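Local coordinates for protein probable translation initiation factor eIF-2B subunit epsilon (PDB 5B04) that serves as a subunit of the eIF2B complex, which catalyses the exchange of GDP for GTP on the gamma subunit of translation initiation factor eIF2, at residues 168-181 / 209-222. Residues are numbered along the deposited sequence; the frame is centred on the assembly and turned at random.
Sequences TRARTESSVFVIDK and HEELEVRNDLIDCQ
Arg169 reaches across to the break round Asn216 and Asp217 in strand 212-226 and lays its guanidinium against the backbone there. CG stands anti to the backbone N (chi1 -169°) and the chain runs extended to NE, which meets Leu218 O at 2.7 Å; the N-H points almost straight at the oxygen, yet from above the carbonyl plane. Arg169 NH2 takes Asn216 OD1 at 2.8 Å, the guanidinium and amide planes standing 72° apart; that oxygen also accepts from Asn192, and Asn216 ND2 bonds to Leu225 O of the neighbouring eIF2B gamma subunit. Ser174 CA sits over the centre of one guanidinium face, and Asn216 O lies above the opposite face, toward its rim. Arg169 CB lies 3.7 Å from Ile219 CG1, the two side chains running in opposite directions. A leucine here, with no N-H to offer, would probably leave Leu218 O without its mate and the Asn216 amide less firmly held.

Strands 175-179 and 212-215 pair antiparallel in the mixed sheet of the nucleotidyl transferase-like (GT-A clan) domain, with Phe177-Arg215 and Ile179-Glu213 the hydrogen-bonded pairs. Val178 and Val214, a non-hydrogen-bonded pair, touch through their CG2 methyls at 3.8 Å. On the other face, Leu218 CD1 lies 4.0 Å from Phe177 CB and 3.9 Å from Ile179 CD1. The Phe177 ring turns its edge to the Asp220 carboxylate, the planes nearly perpendicular. Arg215 grips Asp217 side-on, with Leu218 CD2 over one face of its guanidinium.

A strand of the gamma subunit pairs with 212-215, carrying the sheet across the interface. The valines thus pack on one face, while Phe177, Ile179 and Leu218 lie among paired charges: Arg215 with Asp217, Asp220 with Arg244, Glu213 with Arg230 of the gamma subunit.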
loop_
_atom_site.group_PDB
_atom_site.type_symbol
_atom_site.label_atom_id
_atom_site.label_comp_id
_atom_site.label_asym_id
_atom_site.label_seq_id
_atom_site.Cartn_x
_atom_site.Cartn_y
_atom_site.Cartn_z
ATOM N N THR I 168 -43.849 20.883 15.576
ATOM C CA THR I 168 -44.453 19.960 16.530
ATOM C C THR I 168 -44.973 20.727 17.743
ATOM O O THR I 168 -45.869 20.265 18.450
ATOM C CB THR I 168 -43.450 18.884 16.986
ATOM O OG1 THR I 168 -42.696 18.422 15.859
ATOM C CG2 THR I 168 -44.174 17.707 17.625
ATOM N N ARG I 169 -44.407 21.908 17.969
ATOM C CA ARG I 169 -44.798 22.750 19.093
ATOM C C ARG I 169 -46.047 23.563 18.763
ATOM O O ARG I 169 -45.953 24.712 18.330
ATOM C CB ARG I 169 -43.648 23.683 19.483
ATOM C CG ARG I 169 -43.837 24.411 20.806
ATOM C CD ARG I 169 -42.603 25.235 21.150
ATOM N NE ARG I 169 -42.638 25.752 22.516
ATOM C CZ ARG I 169 -42.967 26.998 22.838
ATOM N NH1 ARG I 169 -43.290 27.868 21.892
ATOM N NH2 ARG I 169 -42.968 27.377 24.109
ATOM N N ALA I 170 -47.214 22.960 18.968
ATOM C CA ALA I 170 -48.480 23.641 18.715
ATOM C C ALA I 170 -48.836 24.569 19.873
ATOM O O ALA I 170 -47.987 24.874 20.709
ATOM C CB ALA I 170 -49.589 22.631 18.478
ATOM N N ARG I 171 -50.089 25.008 19.927
ATOM C CA ARG I 171 -50.499 26.018 20.901
ATOM C C ARG I 171 -50.577 25.477 22.328
ATOM O O ARG I 171 -50.191 26.164 23.275
ATOM C CB ARG I 171 -51.846 26.624 20.501
ATOM C CG ARG I 171 -52.257 27.817 21.353
ATOM C CD ARG I 171 -51.148 28.860 21.421
ATOM N NE ARG I 171 -51.071 29.676 20.212
ATOM C CZ ARG I 171 -50.162 30.623 20.007
ATOM N NH1 ARG I 171 -49.244 30.875 20.930
ATOM N NH2 ARG I 171 -50.169 31.319 18.877
ATOM N N THR I 172 -51.080 24.256 22.484
ATOM C CA THR I 172 -51.127 23.618 23.798
ATOM C C THR I 172 -49.711 23.403 24.322
ATOM O O THR I 172 -49.430 23.618 25.502
ATOM C CB THR I 172 -51.876 22.267 23.750
ATOM O OG1 THR I 172 -53.283 22.502 23.609
ATOM C CG2 THR I 172 -51.634 21.463 25.021
ATOM N N GLU I 173 -48.819 22.996 23.425
ATOM C CA GLU I 173 -47.431 22.730 23.780
ATOM C C GLU I 173 -46.635 24.022 23.954
ATOM O O GLU I 173 -45.589 24.032 24.604
ATOM C CB GLU I 173 -46.769 21.843 22.720
ATOM C CG GLU I 173 -47.303 20.413 22.662
ATOM C CD GLU I 173 -48.682 20.318 22.036
ATOM O OE1 GLU I 173 -49.104 21.287 21.371
ATOM O OE2 GLU I 173 -49.348 19.275 22.213
ATOM N N SER I 174 -47.134 25.109 23.372
ATOM C CA SER I 174 -46.466 26.403 23.473
ATOM C C SER I 174 -46.688 27.028 24.846
ATOM O O SER I 174 -47.756 27.572 25.125
ATOM C CB SER I 174 -46.959 27.354 22.380
ATOM O OG SER I 174 -46.279 28.595 22.439
ATOM N N SER I 175 -45.671 26.947 25.697
ATOM C CA SER I 175 -45.760 27.480 27.050
ATOM C C SER I 175 -44.416 28.026 27.518
ATOM O O SER I 175 -43.362 27.577 27.065
ATOM C CB SER I 175 -46.248 26.399 28.019
ATOM O OG SER I 175 -47.455 25.810 27.567
ATOM N N VAL I 176 -44.457 28.996 28.425
ATOM C CA VAL I 176 -43.237 29.548 29.002
ATOM C C VAL I 176 -42.931 28.901 30.347
ATOM O O VAL I 176 -43.742 28.952 31.272
ATOM C CB VAL I 176 -43.329 31.074 29.192
ATOM C CG1 VAL I 176 -42.096 31.592 29.918
ATOM C CG2 VAL I 176 -43.486 31.767 27.851
ATOM N N PHE I 177 -41.757 28.289 30.444
ATOM C CA PHE I 177 -41.300 27.694 31.691
ATOM C C PHE I 177 -40.172 28.520 32.297
ATOM O O PHE I 177 -39.300 29.010 31.581
ATOM C CB PHE I 177 -40.826 26.253 31.468
ATOM C CG PHE I 177 -41.937 25.276 31.200
ATOM C CD1 PHE I 177 -42.541 25.214 29.955
ATOM C CD2 PHE I 177 -42.363 24.407 32.189
ATOM C CE1 PHE I 177 -43.558 24.310 29.707
ATOM C CE2 PHE I 177 -43.378 23.500 31.947
ATOM C CZ PHE I 177 -43.977 23.453 30.704
ATOM N N VAL I 178 -40.198 28.680 33.615
ATOM C CA VAL I 178 -39.086 29.296 34.328
ATOM C C VAL I 178 -38.545 28.295 35.338
ATOM O O VAL I 178 -39.194 27.994 36.339
ATOM C CB VAL I 178 -39.498 30.593 35.039
ATOM C CG1 VAL I 178 -38.323 31.164 35.819
ATOM C CG2 VAL I 178 -40.018 31.607 34.032
ATOM N N ILE I 179 -37.355 27.776 35.063
ATOM C CA ILE I 179 -36.831 26.638 35.805
ATOM C C ILE I 179 -35.526 26.956 36.531
ATOM O O ILE I 179 -34.670 27.667 36.007
ATOM C CB ILE I 179 -36.596 25.438 34.865
ATOM C CG1 ILE I 179 -37.648 25.416 33.752
ATOM C CG2 ILE I 179 -36.608 24.139 35.642
ATOM C CD1 ILE I 179 -37.512 24.245 32.805
ATOM N N ASP I 180 -35.386 26.427 37.744
ATOM C CA ASP I 180 -34.136 26.526 38.487
ATOM C C ASP I 180 -33.083 25.679 37.780
ATOM O O ASP I 180 -33.217 24.460 37.695
ATOM C CB ASP I 180 -34.329 26.069 39.936
ATOM C CG ASP I 180 -33.192 26.498 40.849
ATOM O OD1 ASP I 180 -32.022 26.476 40.413
ATOM O OD2 ASP I 180 -33.473 26.857 42.011
ATOM N N LYS I 181 -32.036 26.328 37.278
ATOM C CA LYS I 181 -31.076 25.680 36.385
ATOM C C LYS I 181 -30.350 24.473 36.979
ATOM O O LYS I 181 -29.772 23.676 36.242
ATOM C CB LYS I 181 -30.039 26.700 35.911
ATOM C CG LYS I 181 -30.546 27.634 34.829
ATOM C CD LYS I 181 -29.399 28.388 34.182
ATOM C CE LYS I 181 -28.381 27.432 33.581
ATOM N NZ LYS I 181 -27.232 28.154 32.971
ATOM N N HIS I 209 -33.970 31.346 44.812
ATOM C CA HIS I 209 -33.373 30.410 43.858
ATOM C C HIS I 209 -31.916 30.606 43.442
ATOM O O HIS I 209 -31.127 29.683 43.577
ATOM C CB HIS I 209 -34.201 30.092 42.639
ATOM C CG HIS I 209 -35.465 29.400 42.977
ATOM N ND1 HIS I 209 -35.498 28.087 43.378
ATOM C CD2 HIS I 209 -36.737 29.843 43.024
ATOM C CE1 HIS I 209 -36.742 27.744 43.638
ATOM N NE2 HIS I 209 -37.514 28.790 43.428
ATOM N N GLU I 210 -31.596 31.772 42.893
ATOM C CA GLU I 210 -30.231 32.206 42.554
ATOM C C GLU I 210 -29.708 31.733 41.200
ATOM O O GLU I 210 -28.534 31.878 40.931
ATOM C CB GLU I 210 -29.193 31.555 43.480
ATOM C CG GLU I 210 -28.448 32.464 44.435
ATOM C CD GLU I 210 -27.078 31.909 44.769
ATOM O OE1 GLU I 210 -26.539 31.145 43.953
ATOM O OE2 GLU I 210 -26.536 32.229 45.840
ATOM N N GLU I 211 -30.559 31.218 40.329
ATOM C CA GLU I 211 -30.138 30.962 38.959
ATOM C C GLU I 211 -31.511 30.637 38.415
ATOM O O GLU I 211 -32.304 30.048 39.113
ATOM C CB GLU I 211 -28.949 30.050 38.696
ATOM C CG GLU I 211 -28.103 30.456 37.505
ATOM C CD GLU I 211 -26.795 29.711 37.446
ATOM O OE1 GLU I 211 -26.605 28.879 36.542
ATOM O OE2 GLU I 211 -25.947 29.960 38.315
ATOM N N LEU I 212 -31.796 30.989 37.173
ATOM C CA LEU I 212 -33.145 30.821 36.666
ATOM C C LEU I 212 -33.148 30.879 35.165
ATOM O O LEU I 212 -32.631 31.813 34.589
ATOM C CB LEU I 212 -34.236 31.737 37.176
ATOM C CG LEU I 212 -34.813 31.420 38.540
ATOM C CD1 LEU I 212 -35.714 32.546 38.986
ATOM C CD2 LEU I 212 -35.601 30.137 38.476
ATOM N N GLU I 213 -33.777 29.903 34.529
ATOM C CA GLU I 213 -33.872 29.894 33.086
ATOM C C GLU I 213 -35.295 30.040 32.610
ATOM O O GLU I 213 -36.126 29.221 32.894
ATOM C CB GLU I 213 -33.298 28.593 32.550
ATOM C CG GLU I 213 -32.947 28.618 31.078
ATOM C CD GLU I 213 -32.128 27.424 30.665
ATOM O OE1 GLU I 213 -31.516 27.451 29.591
ATOM O OE2 GLU I 213 -32.091 26.453 31.422
ATOM N N VAL I 214 -35.548 31.083 31.841
ATOM C CA VAL I 214 -36.833 31.317 31.195
ATOM C C VAL I 214 -36.815 30.690 29.808
ATOM O O VAL I 214 -36.052 31.111 28.939
ATOM C CB VAL I 214 -37.154 32.817 31.080
ATOM C CG1 VAL I 214 -38.502 33.019 30.408
ATOM C CG2 VAL I 214 -37.133 33.467 32.453
ATOM N N ARG I 215 -37.655 29.681 29.602
ATOM C CA ARG I 215 -37.579 28.883 28.385
ATOM C C ARG I 215 -38.871 28.890 27.570
ATOM O O ARG I 215 -39.902 28.381 28.009
ATOM C CB ARG I 215 -37.196 27.444 28.733
ATOM C CG ARG I 215 -35.928 27.336 29.561
ATOM C CD ARG I 215 -35.397 25.914 29.596
ATOM N NE ARG I 215 -34.936 25.477 28.283
ATOM C CZ ARG I 215 -34.248 24.360 28.067
ATOM N NH1 ARG I 215 -33.935 23.565 29.081
ATOM N NH2 ARG I 215 -33.869 24.040 26.836
ATOM N N ASN I 216 -38.797 29.473 26.378
ATOM C CA ASN I 216 -39.898 29.438 25.426
ATOM C C ASN I 216 -39.572 28.455 24.304
ATOM O O ASN I 216 -40.227 28.429 23.262
ATOM C CB ASN I 216 -40.168 30.838 24.866
ATOM C CG ASN I 216 -41.464 30.916 24.079
ATOM O OD1 ASN I 216 -42.338 30.059 24.211
ATOM N ND2 ASN I 216 -41.591 31.944 23.249
ATOM N N ASP I 217 -38.547 27.641 24.534
ATOM C CA ASP I 217 -38.087 26.682 23.536
ATOM C C ASP I 217 -38.555 25.266 23.851
ATOM O O ASP I 217 -38.160 24.313 23.180
ATOM C CB ASP I 217 -36.560 26.708 23.438
ATOM C CG ASP I 217 -35.887 26.306 24.736
ATOM O OD1 ASP I 217 -36.264 26.848 25.795
ATOM O OD2 ASP I 217 -34.987 25.440 24.700
ATOM N N LEU I 218 -39.396 25.127 24.868
ATOM C CA LEU I 218 -39.806 23.807 25.328
ATOM C C LEU I 218 -41.142 23.358 24.746
ATOM O O LEU I 218 -42.059 24.160 24.565
ATOM C CB LEU I 218 -39.878 23.782 26.856
ATOM C CG LEU I 218 -38.555 24.017 27.584
ATOM C CD1 LEU I 218 -38.735 23.881 29.088
ATOM C CD2 LEU I 218 -37.491 23.056 27.076
ATOM N N ILE I 219 -41.237 22.065 24.449
ATOM C CA ILE I 219 -42.500 21.453 24.060
ATOM C C ILE I 219 -43.144 20.795 25.274
ATOM O O ILE I 219 -42.585 19.864 25.856
ATOM C CB ILE I 219 -42.315 20.404 22.946
ATOM C CG1 ILE I 219 -42.022 21.089 21.610
ATOM C CG2 ILE I 219 -43.557 19.534 22.821
ATOM C CD1 ILE I 219 -41.973 20.136 20.433
ATOM N N ASP I 220 -44.314 21.289 25.662
ATOM C CA ASP I 220 -45.033 20.727 26.797
ATOM C C ASP I 220 -45.771 19.464 26.371
ATOM O O ASP I 220 -46.902 19.524 25.888
ATOM C CB ASP I 220 -46.006 21.753 27.382
ATOM C CG ASP I 220 -46.643 21.284 28.676
ATOM O OD1 ASP I 220 -46.174 20.276 29.246
ATOM O OD2 ASP I 220 -47.612 21.931 29.130
ATOM N N CYS I 221 -45.118 18.321 26.552
ATOM C CA CYS I 221 -45.675 17.037 26.143
ATOM C C CYS I 221 -46.871 16.645 27.000
ATOM O O CYS I 221 -47.693 15.826 26.591
ATOM C CB CYS I 221 -44.605 15.946 26.219
ATOM S SG CYS I 221 -43.012 16.411 25.504
ATOM N N GLN I 222 -46.950 17.237 28.189
ATOM C CA GLN I 222 -47.976 16.911 29.176
ATOM C C GLN I 222 -47.946 15.425 29.527
ATOM O O GLN I 222 -48.982 14.809 29.777
ATOM C CB GLN I 222 -49.362 17.326 28.679
ATOM C CG GLN I 222 -49.432 18.781 28.245
ATOM C CD GLN I 222 -50.677 19.484 28.744
ATOM O OE1 GLN I 222 -51.591 18.852 29.276
ATOM N NE2 GLN I 222 -50.718 20.801 28.579
#